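Local structure of alpha-fucosidase (Bifidobacterium bifidum, 2EAB) at residues A281-Q286 with S290-E295; L137-I142 with L240-Q245; F787-T790 with K794-N797; K871-T874 with S880-V883. The protein is the catalytic domain of a 1,2-alpha-L-fucosidase and probably hydrolyses the alpha-1,2 bond that joins terminal fucose to its glycan. All blocks are in the same frame, centred on the assembly; numbering follows the deposited sequence.

Contact 1: A281-Q286 with S290-E295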
# COMPACT_ATOMS: atom_id res chain seq x y z
N ALA A 281 -3.70 15.64 17.57
CA ALA A 281 -4.93 14.90 17.31
C ALA A 281 -5.96 15.80 16.68
O ALA A 281 -5.89 17.04 16.77
CB ALA A 281 -5.49 14.32 18.60
N THR A 282 -6.94 15.16 16.05
CA THR A 282 -8.15 15.81 15.60
C THR A 282 -9.34 15.09 16.24
O THR A 282 -9.16 14.06 16.91
CB THR A 282 -8.33 15.74 14.07
OG1 THR A 282 -8.74 14.42 13.69
CG2 THR A 282 -7.06 16.12 13.32
N ASP A 283 -10.53 15.63 16.01
CA ASP A 283 -11.77 14.94 16.39
C ASP A 283 -12.35 14.08 15.26
O ASP A 283 -13.53 13.75 15.28
CB ASP A 283 -12.81 15.94 16.93
CG ASP A 283 -13.34 16.89 15.86
OD1 ASP A 283 -12.64 17.15 14.87
OD2 ASP A 283 -14.48 17.39 16.04
N TYR A 284 -11.52 13.71 14.28
CA TYR A 284 -11.94 12.76 13.25
C TYR A 284 -12.36 11.44 13.89
O TYR A 284 -11.78 11.00 14.87
CB TYR A 284 -10.80 12.48 12.26
CG TYR A 284 -11.14 11.39 11.27
CD1 TYR A 284 -11.89 11.68 10.13
CD2 TYR A 284 -10.76 10.06 11.49
CE1 TYR A 284 -12.25 10.69 9.23
CE2 TYR A 284 -11.12 9.05 10.60
CZ TYR A 284 -11.85 9.37 9.47
OH TYR A 284 -12.20 8.37 8.59
N LYS A 285 -13.38 10.79 13.31
CA LYS A 285 -13.63 9.38 13.61
C LYS A 285 -14.14 8.73 12.34
O LYS A 285 -14.92 9.33 11.61
CB LYS A 285 -14.63 9.22 14.75
CG LYS A 285 -14.74 7.81 15.31
CD LYS A 285 -15.66 7.76 16.52
CE LYS A 285 -15.92 6.34 17.02
NZ LYS A 285 -14.67 5.64 17.43
N GLN A 286 -13.72 7.50 12.09
CA GLN A 286 -14.24 6.75 10.95
C GLN A 286 -15.58 6.15 11.37
O GLN A 286 -15.66 4.99 11.79
CB GLN A 286 -13.26 5.69 10.46
CG GLN A 286 -13.69 5.11 9.11
CD GLN A 286 -12.68 4.16 8.50
OE1 GLN A 286 -11.74 3.71 9.15
NE2 GLN A 286 -12.87 3.86 7.23
N SER A 290 -21.30 11.06 10.42
CA SER A 290 -20.78 12.33 10.96
C SER A 290 -19.26 12.46 10.94
O SER A 290 -18.73 13.57 10.92
CB SER A 290 -21.28 12.57 12.38
OG SER A 290 -20.63 11.72 13.30
N TYR A 291 -18.58 11.32 10.98
CA TYR A 291 -17.11 11.26 10.96
C TYR A 291 -16.43 12.14 12.02
O TYR A 291 -15.39 12.74 11.76
CB TYR A 291 -16.56 11.54 9.56
CG TYR A 291 -16.93 10.45 8.58
CD1 TYR A 291 -16.12 9.33 8.42
CD2 TYR A 291 -18.10 10.52 7.83
CE1 TYR A 291 -16.47 8.31 7.54
CE2 TYR A 291 -18.46 9.52 6.94
CZ TYR A 291 -17.65 8.41 6.80
OH TYR A 291 -18.02 7.43 5.91
N ARG A 292 -17.02 12.18 13.21
CA ARG A 292 -16.45 12.92 14.34
C ARG A 292 -16.57 12.13 15.64
O ARG A 292 -17.48 11.32 15.79
CB ARG A 292 -17.15 14.28 14.53
CG ARG A 292 -17.03 15.24 13.36
CD ARG A 292 -15.59 15.70 13.14
NE ARG A 292 -15.51 16.78 12.16
CZ ARG A 292 -15.41 16.60 10.84
NH1 ARG A 292 -15.38 15.37 10.33
NH2 ARG A 292 -15.35 17.65 10.04
N THR A 293 -15.65 12.39 16.57
CA THR A 293 -15.71 11.75 17.89
C THR A 293 -16.83 12.31 18.75
O THR A 293 -17.31 11.63 19.66
CB THR A 293 -14.41 11.92 18.68
OG1 THR A 293 -14.15 13.32 18.86
CG2 THR A 293 -13.24 11.26 17.95
N GLY A 294 -17.24 13.55 18.49
CA GLY A 294 -18.20 14.24 19.34
C GLY A 294 -17.55 15.05 20.45
O GLY A 294 -18.23 15.69 21.24
N GLU A 295 -16.22 15.01 20.52
CA GLU A 295 -15.47 15.82 21.48
C GLU A 295 -15.59 17.30 21.18
O GLU A 295 -15.72 17.69 20.01
CB GLU A 295 -13.99 15.45 21.46
CG GLU A 295 -13.64 14.09 22.01
CD GLU A 295 -12.23 13.72 21.65
OE1 GLU A 295 -11.96 13.50 20.44
OE2 GLU A 295 -11.37 13.67 22.55
O HOH W 1 -15.42 18.94 14.11
O HOH W 2 -16.29 16.26 17.62

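Contact 2: L137-I142 with L240-Q245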
# COMPACT_ATOMS: atom_id res chain seq x y z
N LEU A 137 -4.03 16.87 4.24
CA LEU A 137 -3.24 18.09 4.45
C LEU A 137 -1.94 17.83 5.17
O LEU A 137 -1.92 17.13 6.19
CB LEU A 137 -4.01 19.08 5.34
CG LEU A 137 -5.35 19.66 4.90
CD1 LEU A 137 -5.92 20.55 5.97
CD2 LEU A 137 -5.22 20.40 3.61
N ASN A 138 -0.85 18.45 4.70
CA ASN A 138 0.29 18.67 5.57
C ASN A 138 -0.21 19.46 6.77
O ASN A 138 -0.89 20.47 6.61
CB ASN A 138 1.40 19.44 4.86
CG ASN A 138 2.43 19.99 5.84
OD1 ASN A 138 3.18 19.24 6.46
ND2 ASN A 138 2.44 21.31 6.00
N TRP A 139 0.13 19.00 7.98
CA TRP A 139 -0.29 19.70 9.19
C TRP A 139 0.48 21.01 9.31
O TRP A 139 -0.12 22.09 9.44
CB TRP A 139 -0.06 18.81 10.41
CG TRP A 139 -0.51 19.38 11.73
CD1 TRP A 139 -0.02 20.49 12.36
CD2 TRP A 139 -1.52 18.84 12.58
NE1 TRP A 139 -0.68 20.68 13.55
CE2 TRP A 139 -1.60 19.69 13.71
CE3 TRP A 139 -2.37 17.73 12.50
CZ2 TRP A 139 -2.50 19.45 14.76
CZ3 TRP A 139 -3.26 17.50 13.54
CH2 TRP A 139 -3.31 18.36 14.66
N GLY A 140 1.81 20.92 9.26
CA GLY A 140 2.68 22.08 9.34
C GLY A 140 4.11 21.63 9.51
O GLY A 140 4.54 20.65 8.90
N ASP A 141 4.84 22.36 10.35
CA ASP A 141 6.24 22.06 10.62
C ASP A 141 6.58 22.35 12.07
O ASP A 141 5.95 23.19 12.71
CB ASP A 141 7.17 22.91 9.75
CG ASP A 141 6.93 22.73 8.27
OD1 ASP A 141 7.60 21.88 7.65
OD2 ASP A 141 6.06 23.45 7.72
N ILE A 142 7.58 21.63 12.58
CA ILE A 142 8.26 21.98 13.82
C ILE A 142 9.58 22.65 13.43
O ILE A 142 10.37 22.07 12.68
CB ILE A 142 8.56 20.73 14.69
CG1 ILE A 142 7.26 19.97 15.00
CG2 ILE A 142 9.30 21.12 15.98
CD1 ILE A 142 7.47 18.56 15.52
N LEU A 240 -13.34 20.44 11.19
CA LEU A 240 -12.53 19.45 11.90
C LEU A 240 -11.63 20.14 12.93
O LEU A 240 -10.92 21.08 12.59
CB LEU A 240 -11.67 18.64 10.93
CG LEU A 240 -10.95 17.42 11.51
CD1 LEU A 240 -11.92 16.28 11.75
CD2 LEU A 240 -9.83 16.97 10.58
N LEU A 241 -11.67 19.68 14.17
CA LEU A 241 -10.85 20.26 15.23
C LEU A 241 -9.46 19.68 15.19
O LEU A 241 -9.28 18.48 14.96
CB LEU A 241 -11.46 19.99 16.61
CG LEU A 241 -12.89 20.46 16.85
CD1 LEU A 241 -13.39 19.98 18.20
CD2 LEU A 241 -12.99 21.98 16.75
N TYR A 242 -8.46 20.52 15.42
CA TYR A 242 -7.08 20.06 15.50
C TYR A 242 -6.35 20.70 16.68
O TYR A 242 -6.66 21.83 17.08
CB TYR A 242 -6.33 20.29 14.18
CG TYR A 242 -6.18 21.74 13.77
CD1 TYR A 242 -5.11 22.51 14.21
CD2 TYR A 242 -7.11 22.33 12.91
CE1 TYR A 242 -4.97 23.85 13.82
CE2 TYR A 242 -6.98 23.66 12.52
CZ TYR A 242 -5.91 24.41 12.97
OH TYR A 242 -5.80 25.72 12.57
N ASN A 243 -5.39 19.97 17.22
CA ASN A 243 -4.65 20.38 18.40
C ASN A 243 -3.29 19.70 18.39
O ASN A 243 -3.21 18.47 18.26
CB ASN A 243 -5.45 20.01 19.67
CG ASN A 243 -4.83 20.55 20.95
OD1 ASN A 243 -3.73 20.15 21.34
ND2 ASN A 243 -5.55 21.43 21.63
N SER A 244 -2.23 20.49 18.50
CA SER A 244 -0.90 19.94 18.69
C SER A 244 -0.21 20.64 19.85
O SER A 244 -0.45 21.82 20.12
CB SER A 244 -0.06 20.08 17.41
OG SER A 244 0.27 21.43 17.15
N GLN A 245 0.63 19.88 20.55
CA GLN A 245 1.34 20.39 21.73
C GLN A 245 2.77 19.91 21.76
O GLN A 245 3.06 18.76 21.42
CB GLN A 245 0.61 19.99 23.01
CG GLN A 245 -0.75 20.65 23.16
CD GLN A 245 -1.52 20.20 24.37
OE1 GLN A 245 -0.96 20.02 25.46
NE2 GLN A 245 -2.82 20.04 24.20
O HOH W 3 0.70 22.86 14.85

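Contact 3: F787-T790 with K794-N797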
# COMPACT_ATOMS: atom_id res chain seq x y z
N PHE A 787 -0.98 -26.42 -7.67
CA PHE A 787 -0.25 -27.47 -8.36
C PHE A 787 -1.19 -28.64 -8.58
O PHE A 787 -1.99 -28.98 -7.70
CB PHE A 787 0.91 -27.90 -7.46
CG PHE A 787 1.87 -28.90 -8.06
CD1 PHE A 787 3.04 -28.49 -8.67
CD2 PHE A 787 1.63 -30.27 -7.92
CE1 PHE A 787 3.95 -29.42 -9.16
CE2 PHE A 787 2.53 -31.20 -8.42
CZ PHE A 787 3.69 -30.78 -9.04
N THR A 788 -1.10 -29.27 -9.75
CA THR A 788 -1.88 -30.47 -10.03
C THR A 788 -0.94 -31.58 -10.43
O THR A 788 -0.26 -31.48 -11.46
CB THR A 788 -2.91 -30.24 -11.15
OG1 THR A 788 -3.74 -29.12 -10.81
CG2 THR A 788 -3.80 -31.47 -11.34
N ASP A 789 -0.87 -32.65 -9.64
CA ASP A 789 0.01 -33.76 -10.00
C ASP A 789 -0.63 -34.59 -11.11
O ASP A 789 -1.78 -34.37 -11.48
CB ASP A 789 0.48 -34.58 -8.78
CG ASP A 789 -0.60 -35.44 -8.16
OD1 ASP A 789 -1.61 -35.77 -8.80
OD2 ASP A 789 -0.41 -35.80 -6.97
N THR A 790 0.12 -35.54 -11.67
CA THR A 790 -0.40 -36.30 -12.83
C THR A 790 -1.57 -37.22 -12.47
O THR A 790 -2.31 -37.65 -13.36
CB THR A 790 0.70 -37.11 -13.54
OG1 THR A 790 1.30 -38.01 -12.60
CG2 THR A 790 1.77 -36.20 -14.12
N LYS A 794 -4.71 -31.91 -6.30
CA LYS A 794 -4.41 -30.49 -6.26
C LYS A 794 -3.82 -30.05 -4.92
O LYS A 794 -4.23 -30.53 -3.86
CB LYS A 794 -5.65 -29.66 -6.63
CG LYS A 794 -6.02 -29.85 -8.10
CD LYS A 794 -7.18 -28.99 -8.55
CE LYS A 794 -7.52 -29.27 -10.01
NZ LYS A 794 -6.50 -28.74 -10.97
N TYR A 795 -2.85 -29.15 -5.00
CA TYR A 795 -2.22 -28.58 -3.81
C TYR A 795 -2.33 -27.07 -3.96
O TYR A 795 -1.66 -26.45 -4.79
CB TYR A 795 -0.76 -29.04 -3.67
CG TYR A 795 -0.63 -30.55 -3.79
CD1 TYR A 795 -0.55 -31.36 -2.66
CD2 TYR A 795 -0.61 -31.16 -5.05
CE1 TYR A 795 -0.46 -32.76 -2.80
CE2 TYR A 795 -0.52 -32.53 -5.19
CZ TYR A 795 -0.44 -33.32 -4.06
OH TYR A 795 -0.34 -34.68 -4.22
N VAL A 796 -3.22 -26.50 -3.16
CA VAL A 796 -3.59 -25.10 -3.27
C VAL A 796 -2.67 -24.25 -2.40
O VAL A 796 -2.40 -24.59 -1.24
CB VAL A 796 -5.07 -24.90 -2.85
CG1 VAL A 796 -5.46 -23.43 -2.88
CG2 VAL A 796 -6.00 -25.71 -3.74
N ASN A 797 -2.20 -23.13 -2.96
CA ASN A 797 -1.32 -22.22 -2.25
C ASN A 797 -0.04 -22.90 -1.78
O ASN A 797 0.41 -22.70 -0.65
CB ASN A 797 -2.06 -21.51 -1.11
CG ASN A 797 -3.15 -20.59 -1.61
OD1 ASN A 797 -3.23 -20.32 -2.81
ND2 ASN A 797 -3.99 -20.10 -0.71

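Contact 4: K871-T874 with S880-V883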
# COMPACT_ATOMS: atom_id res chain seq x y z
N LYS A 871 6.24 -37.06 0.93
CA LYS A 871 5.93 -37.62 -0.38
C LYS A 871 6.37 -36.65 -1.46
O LYS A 871 6.29 -35.43 -1.29
CB LYS A 871 4.42 -37.89 -0.50
CG LYS A 871 3.85 -38.84 0.56
CD LYS A 871 4.33 -40.28 0.36
CE LYS A 871 3.95 -41.14 1.56
NZ LYS A 871 4.56 -42.49 1.47
N VAL A 872 6.86 -37.19 -2.57
CA VAL A 872 7.17 -36.39 -3.74
C VAL A 872 6.05 -36.60 -4.76
O VAL A 872 5.76 -37.74 -5.14
CB VAL A 872 8.55 -36.76 -4.35
CG1 VAL A 872 8.80 -35.99 -5.65
CG2 VAL A 872 9.67 -36.51 -3.35
N VAL A 873 5.40 -35.50 -5.15
CA VAL A 873 4.39 -35.53 -6.20
C VAL A 873 4.90 -34.73 -7.40
O VAL A 873 5.67 -33.79 -7.23
CB VAL A 873 3.01 -35.00 -5.71
CG1 VAL A 873 2.47 -35.89 -4.59
CG2 VAL A 873 3.09 -33.55 -5.26
N THR A 874 4.48 -35.12 -8.60
CA THR A 874 5.03 -34.56 -9.82
C THR A 874 3.92 -34.27 -10.82
O THR A 874 2.97 -35.05 -10.94
CB THR A 874 6.10 -35.51 -10.42
OG1 THR A 874 7.09 -35.78 -9.42
CG2 THR A 874 6.79 -34.90 -11.63
N SER A 880 8.09 -30.91 -9.31
CA SER A 880 7.77 -31.70 -8.12
C SER A 880 7.54 -30.87 -6.87
O SER A 880 8.13 -29.78 -6.71
CB SER A 880 8.87 -32.73 -7.85
OG SER A 880 8.87 -33.76 -8.82
N LEU A 881 6.70 -31.39 -5.98
CA LEU A 881 6.55 -30.87 -4.62
C LEU A 881 6.93 -31.93 -3.61
O LEU A 881 6.74 -33.13 -3.84
CB LEU A 881 5.11 -30.45 -4.33
CG LEU A 881 4.32 -29.56 -5.28
CD1 LEU A 881 2.96 -29.31 -4.68
CD2 LEU A 881 5.03 -28.24 -5.54
N LEU A 882 7.46 -31.47 -2.48
CA LEU A 882 7.53 -32.26 -1.26
C LEU A 882 6.29 -31.99 -0.44
O LEU A 882 5.97 -30.83 -0.15
CB LEU A 882 8.77 -31.87 -0.45
CG LEU A 882 10.11 -32.35 -0.99
CD1 LEU A 882 11.24 -31.51 -0.44
CD2 LEU A 882 10.33 -33.83 -0.65
N VAL A 883 5.57 -33.04 -0.07
CA VAL A 883 4.32 -32.92 0.66
C VAL A 883 4.44 -33.63 1.99
O VAL A 883 4.76 -34.83 2.04
CB VAL A 883 3.13 -33.50 -0.15
CG1 VAL A 883 1.83 -33.38 0.64
CG2 VAL A 883 3.00 -32.79 -1.49

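Contact 1: A281-Q286 with S290-E295
Tyr291 makes the first touch on 281-286, just past the end of strand 273-282: its CA forms a CA-H...O contact of 3.0 Å with Lys285 O. Its ring runs alongside that of Tyr284, the two pointing the same way, and Tyr284 OH sits near the Tyr291 ring plane, at its edge. That hydroxyl is bonded to Ala489 O, and the Tyr284 side chain comes within about 4 Å, at the nearest atoms, of that of Leu393, a calcium-site residue. Tyr291 O has two donors: Lys285 N, in a weak bond of 3.2 Å, and Arg292 NH1, which approaches from above the carbonyl plane. Arg292 follows, its backbone bridged singly to that of Tyr284. A bend at chi2 (-66°) carries its CD to 3.5 Å from Asp283 OD2. The salt bridge, Arg292 NE to Asp283 OD1, is long at 4.0 Å; OD1 is displaced from the plane of the guanidinium, so the attraction is between charges without a hydrogen bond. Instead, water 1 accepts from NE and donates to Asp283 OD2. Thr293 N gives the stronger backbone bond, 2.8 Å to Asp283 O. Its OG1 donates to Glu295 OE1 while accepting from Glu295 N, an ST turn, and its CG2 rests against Tyr284 O at 3.4 Å. Water 2 donates hydrogen bonds to both Glu295 O and Asp283 OD2. With Leu241 N bonded to OD1 and two waters on OD2, the Asp283 carboxylate relies largely on neutral donors, while the offset charge of Arg292 would probably still stabilise its ionised form.

Contact 2: L137-I142 with L240-Q245
The backbones remain well apart, 9.3 Å between Trp139 CA and Tyr242 CA, and the gap is bridged by side chains of two facing sheets. This is beta-sandwich packing within the N-terminal domain: strand 140-145 belongs to one antiparallel sheet and strand 241-250 to the other. Trp139 and Gly140 form a classic beta bulge opposite Phe74. With CG anti to the backbone N (chi1 -177°), the indole of Trp139 extends across to the second strand, where its six-membered ring spans three consecutive residues. Its CH2 meets Tyr242 CB at 3.6 Å and lies equally near Asn243 O, while CZ2 packs on Ser244 CB at 3.7 Å. The Tyr242 ring turns its edge toward the indole face in a T-shaped stack, centroids 5.8 Å apart and planes at 81°; beyond the stack, Tyr242 OH bonds to Glu220. Phe74 adds another edge-to-face partner, and Ala280 and Thr282 of strand 273-282 also touch the indole, so it is enclosed from both sheets. An alanine here would remove the whole indole and would probably open a gap between the sheets, leaving the Tyr242 ring without its stacking partner. Polar atoms at the indole edge are joined through solvent: water 3 lies in the ring plane, accepts from Trp139 NE1 at 2.9 Å and is hydrogen-bonded to Ser244 OG at 2.7 Å.

Contact 3: F787-T790 with K794-N797
Tyr795 and Phe787 bury the most surface in this antiparallel beta hairpin and face each other as a hydrogen-bonded pair. Phe787 N donates to Tyr795 O at 3.0 Å, and Tyr795 N returns a bond of 2.8 Å to Phe787 O. Their rings project from the same face of the two strands, side by side and pointing the same way, with CD2 of Phe787 3.7 Å from CD2 of Tyr795. The tyrosine reaches further: its OH donates to Asp789 OD2 at 3.0 Å. The hydroxyl stands above the carboxylate plane, 37° out of it, whereas OD2 lies in the plane of the phenol ring, at its edge. Asp789 OD1 accepts from Lys793 N, so the carboxylate ties the turn to the second strand, and Lys793 makes a cation-pi contact with the Tyr795 ring. A phenylalanine in place of Tyr795 would keep the ring packing but would probably leave Asp789 OD2 without this donor and its side chain less firmly held. Lys794, next in buried surface, pairs with Thr788 on the other face. Its chain stays extended until a bend at chi4 (-71°) brings NZ back to Thr788 OG1, a hydrogen bond of 2.8 Å. The aromatic face lies against the hairpin of strands 871-874 and 880-884: Phe787 and Tyr795 both touch Val873 and Leu881, Tyr795 also reaches Val883, and a backbone bond between Thr790 and Thr874 joins the two hairpins near their turns.

Contact 4: K871-T874 with S880-V883
Val873 and Val883 project from the same face of a beta hairpin whose strands, 871-874 and 880-883, run at 152° to each other. Val873 supplies the bump: with CG1 anti to the carbonyl carbon (chi1 -62°), CG2 falls between the backbone N and the carbonyl carbon and enters the hollow between Leu881 and Val883, 3.8 Å from Leu881 CB and equally far from Val883 CG2. On the other face Val872 spreads its two branches. One, CG1, leans on Ser880, and the other, CG2, meets Leu882 CD2 at 3.9 Å, the two side chains crossing obliquely. Toward the turn the hydrophobic fit gives way to a short polar link, with Thr874 OG1 and Ser880 OG hydrogen-bonded at 2.8 Å. Beneath the side chains, Lys871 with Val883 and Val873 with Leu881 form the hydrogen-bonded pairs, each joined by two N-H...O bonds; Val873 N meets Leu881 O at 3.0 Å. Strand 871-874 is an outer strand of a five-strand mixed sheet in the C-terminal region. The chemistry is thus split: paired backbone bonds set the register, branched aliphatic side chains pack on each face, and the hydroxyl pair fastens the turn end without any charge.

How the contacts relate
Contacts 1 and 2 share the nine-strand sheet of the N-terminal domain, whose neighbouring strands 273-282 and 241-250 bond directly, Ala281 N probably bonding to Asn243 O at 3.0 Å. Contact 2 is core, aromatic and wholly buried between sheets; contact 1, where the strand gives way to loop, is partly exposed and relies on waters and offset charges. Contacts 3 and 4, on the opposite side of the chain's centre, are two hairpins pressed together, their centres about 10 Å apart. Both are partly buried, with apolar side chains turned toward each other: Phe787 CG lies 3.6 Å from Leu881 CD1. Contact 3 adds ionic and phenolic groups, whereas in contact 4 the side-chain contacts are mainly between aliphatic groups and one hydroxyl pair.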